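Local coordinates for AxyAgu115A (Amphibacillus xylanus NBRC 15112, PDB 6NPS), which probably hydrolyses alpha-linked glucuronic acid side groups from glucuronoxylans, as a family GH115 alpha-glucuronidase, at residues K111-A116 with F128-K133. The protein carries 3 engineered substitutions. Residues are numbered along the deposited sequence; the frame is centred on the assembly and turned at random.
Sequences KALVIA and FHLSEK
Leu130, on the last turn of helix 120-133, reaches the face of strand 109-117 between Leu113 and Ile115, two residues whose side chains leave the strand on the helix side. CB is the first atom along the side chain to meet the strand: it lies 4.0 Å from CD1 of Ile115, the end of the longer branch of that residue. From there CG stands anti to the backbone N (chi1 169°), which turns the branch point away from Ile115 and leaves CD1 facing Leu113. Beyond the fork, CD1 meets Leu113 CD2, also at 4.0 Å, so one methyl rests on another at full van der Waals distance. The second methyl of Leu130, CD2, makes a looser contact, 4.4 Å from both Leu113 CD2 and Ile115 CD1.

The two meetings differ in direction. Ile115 crosses Leu130 at about a right angle and touches it near the base, whereas the two leucines run obliquely to one another and join through their outer methyls. Ile115 covers most of the 8.6 Å between its CA and that of Leu130 because its CG1-CD1 arm is stretched out, with chi2 at -174°; its beta-branched shape also suits an extended strand. Leucine fits the helix position, since its fork, one carbon beyond CB, carries a methyl on to Leu113. All three residues are buried and their side chains are purely hydrocarbon, and the small interface of 100 Å² rests on dispersion and exclusion of water.

The contact belongs to an alpha/beta/alpha sandwich, in which helix 120-133 follows strand 109-117 and packs back on its mixed four-stranded sheet. On the same side helix 30-47 supplies Val39 against Leu130, Phe99 of strand 97-106 touches Leu113, and on the other face Val114 and Ala116 pack on helix 74-81.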
loop_
_atom_site.group_PDB
_atom_site.type_symbol
_atom_site.label_atom_id
_atom_site.label_comp_id
_atom_site.label_asym_id
_atom_site.label_seq_id
_atom_site.Cartn_x
_atom_site.Cartn_y
_atom_site.Cartn_z
ATOM N N LYS A 111 75.931 -1.847 16.215
ATOM C CA LYS A 111 75.012 -1.789 15.089
ATOM C C LYS A 111 73.977 -0.742 15.415
ATOM O O LYS A 111 73.613 -0.563 16.579
ATOM C CB LYS A 111 74.261 -3.116 14.785
ATOM C CG LYS A 111 75.123 -4.335 14.531
ATOM C CD LYS A 111 75.949 -4.200 13.245
ATOM C CE LYS A 111 75.098 -4.231 11.975
ATOM N NZ LYS A 111 75.951 -4.580 10.786
ATOM N N ALA A 112 73.504 -0.051 14.386
ATOM C CA ALA A 112 72.431 0.900 14.576
ATOM C C ALA A 112 71.488 0.834 13.387
ATOM O O ALA A 112 71.898 0.603 12.239
ATOM C CB ALA A 112 72.950 2.340 14.749
ATOM N N LEU A 113 70.222 1.054 13.677
ATOM C CA LEU A 113 69.247 1.344 12.649
ATOM C C LEU A 113 69.193 2.865 12.494
ATOM O O LEU A 113 68.887 3.576 13.459
ATOM C CB LEU A 113 67.898 0.757 13.047
ATOM C CG LEU A 113 66.698 1.181 12.205
ATOM C CD1 LEU A 113 66.967 0.829 10.748
ATOM C CD2 LEU A 113 65.434 0.484 12.717
ATOM N N VAL A 114 69.509 3.378 11.305
ATOM C CA VAL A 114 69.463 4.823 11.075
ATOM C C VAL A 114 68.158 5.166 10.366
ATOM O O VAL A 114 67.785 4.521 9.376
ATOM C CB VAL A 114 70.683 5.313 10.272
ATOM C CG1 VAL A 114 70.563 6.809 9.993
ATOM C CG2 VAL A 114 71.951 5.049 11.066
ATOM N N ILE A 115 67.436 6.151 10.893
ATOM C CA ILE A 115 66.170 6.596 10.307
ATOM C C ILE A 115 66.337 8.092 10.041
ATOM O O ILE A 115 66.316 8.896 10.974
ATOM C CB ILE A 115 64.976 6.293 11.214
ATOM C CG1 ILE A 115 65.005 4.814 11.620
ATOM C CG2 ILE A 115 63.626 6.698 10.535
ATOM C CD1 ILE A 115 63.791 4.338 12.415
ATOM N N ALA A 116 66.577 8.455 8.781
ATOM C CA ALA A 116 66.831 9.838 8.377
ATOM C C ALA A 116 65.689 10.338 7.487
ATOM O O ALA A 116 65.503 9.832 6.379
ATOM C CB ALA A 116 68.169 9.946 7.647
ATOM N N PHE A 128 57.519 5.609 11.985
ATOM C CA PHE A 128 56.415 4.664 11.962
ATOM C C PHE A 128 56.713 3.463 11.063
ATOM O O PHE A 128 56.087 2.410 11.224
ATOM C CB PHE A 128 55.148 5.385 11.515
ATOM C CG PHE A 128 54.524 6.255 12.593
ATOM C CD1 PHE A 128 54.518 5.846 13.931
ATOM C CD2 PHE A 128 53.932 7.477 12.267
ATOM C CE1 PHE A 128 53.894 6.628 14.928
ATOM C CE2 PHE A 128 53.316 8.261 13.251
ATOM C CZ PHE A 128 53.289 7.827 14.582
ATOM N N HIS A 129 57.653 3.583 10.123
ATOM C CA HIS A 129 58.095 2.397 9.385
ATOM C C HIS A 129 58.732 1.385 10.331
ATOM O O HIS A 129 58.513 0.172 10.197
ATOM C CB HIS A 129 59.069 2.804 8.276
ATOM C CG HIS A 129 59.316 1.739 7.260
ATOM N ND1 HIS A 129 58.411 1.423 6.267
ATOM C CD2 HIS A 129 60.389 0.930 7.064
ATOM C CE1 HIS A 129 58.915 0.467 5.505
ATOM N NE2 HIS A 129 60.109 0.141 5.975
ATOM N N LEU A 130 59.508 1.855 11.315
ATOM C CA LEU A 130 60.012 0.923 12.323
ATOM C C LEU A 130 58.851 0.233 13.027
ATOM O O LEU A 130 58.834 -0.999 13.181
ATOM C CB LEU A 130 60.898 1.659 13.337
ATOM C CG LEU A 130 61.268 0.830 14.584
ATOM C CD1 LEU A 130 61.885 -0.564 14.213
ATOM C CD2 LEU A 130 62.237 1.624 15.513
ATOM N N SER A 131 57.846 1.023 13.421
ATOM C CA SER A 131 56.634 0.488 14.048
ATOM C C SER A 131 55.980 -0.594 13.193
ATOM O O SER A 131 55.605 -1.672 13.696
ATOM C CB SER A 131 55.689 1.670 14.286
ATOM O OG SER A 131 54.888 1.440 15.412
ATOM N N GLU A 132 55.917 -0.344 11.884
ATOM C CA GLU A 132 55.350 -1.301 10.933
ATOM C C GLU A 132 56.147 -2.612 10.872
ATOM O O GLU A 132 55.560 -3.694 10.848
ATOM C CB GLU A 132 55.258 -0.678 9.539
ATOM C CG GLU A 132 54.699 -1.613 8.477
ATOM C CD GLU A 132 54.705 -0.992 7.093
ATOM O OE1 GLU A 132 54.658 0.252 6.999
ATOM O OE2 GLU A 132 54.756 -1.750 6.101
ATOM N N LYS A 133 57.477 -2.516 10.847
ATOM C CA LYS A 133 58.321 -3.710 10.847
ATOM C C LYS A 133 58.251 -4.480 12.162
ATOM O O LYS A 133 58.486 -5.693 12.176
ATOM C CB LYS A 133 59.747 -3.315 10.520
ATOM C CG LYS A 133 59.873 -3.268 9.044
ATOM C CD LYS A 133 61.185 -2.811 8.561
ATOM C CE LYS A 133 61.319 -3.345 7.160
ATOM N NZ LYS A 133 61.033 -4.830 7.068
#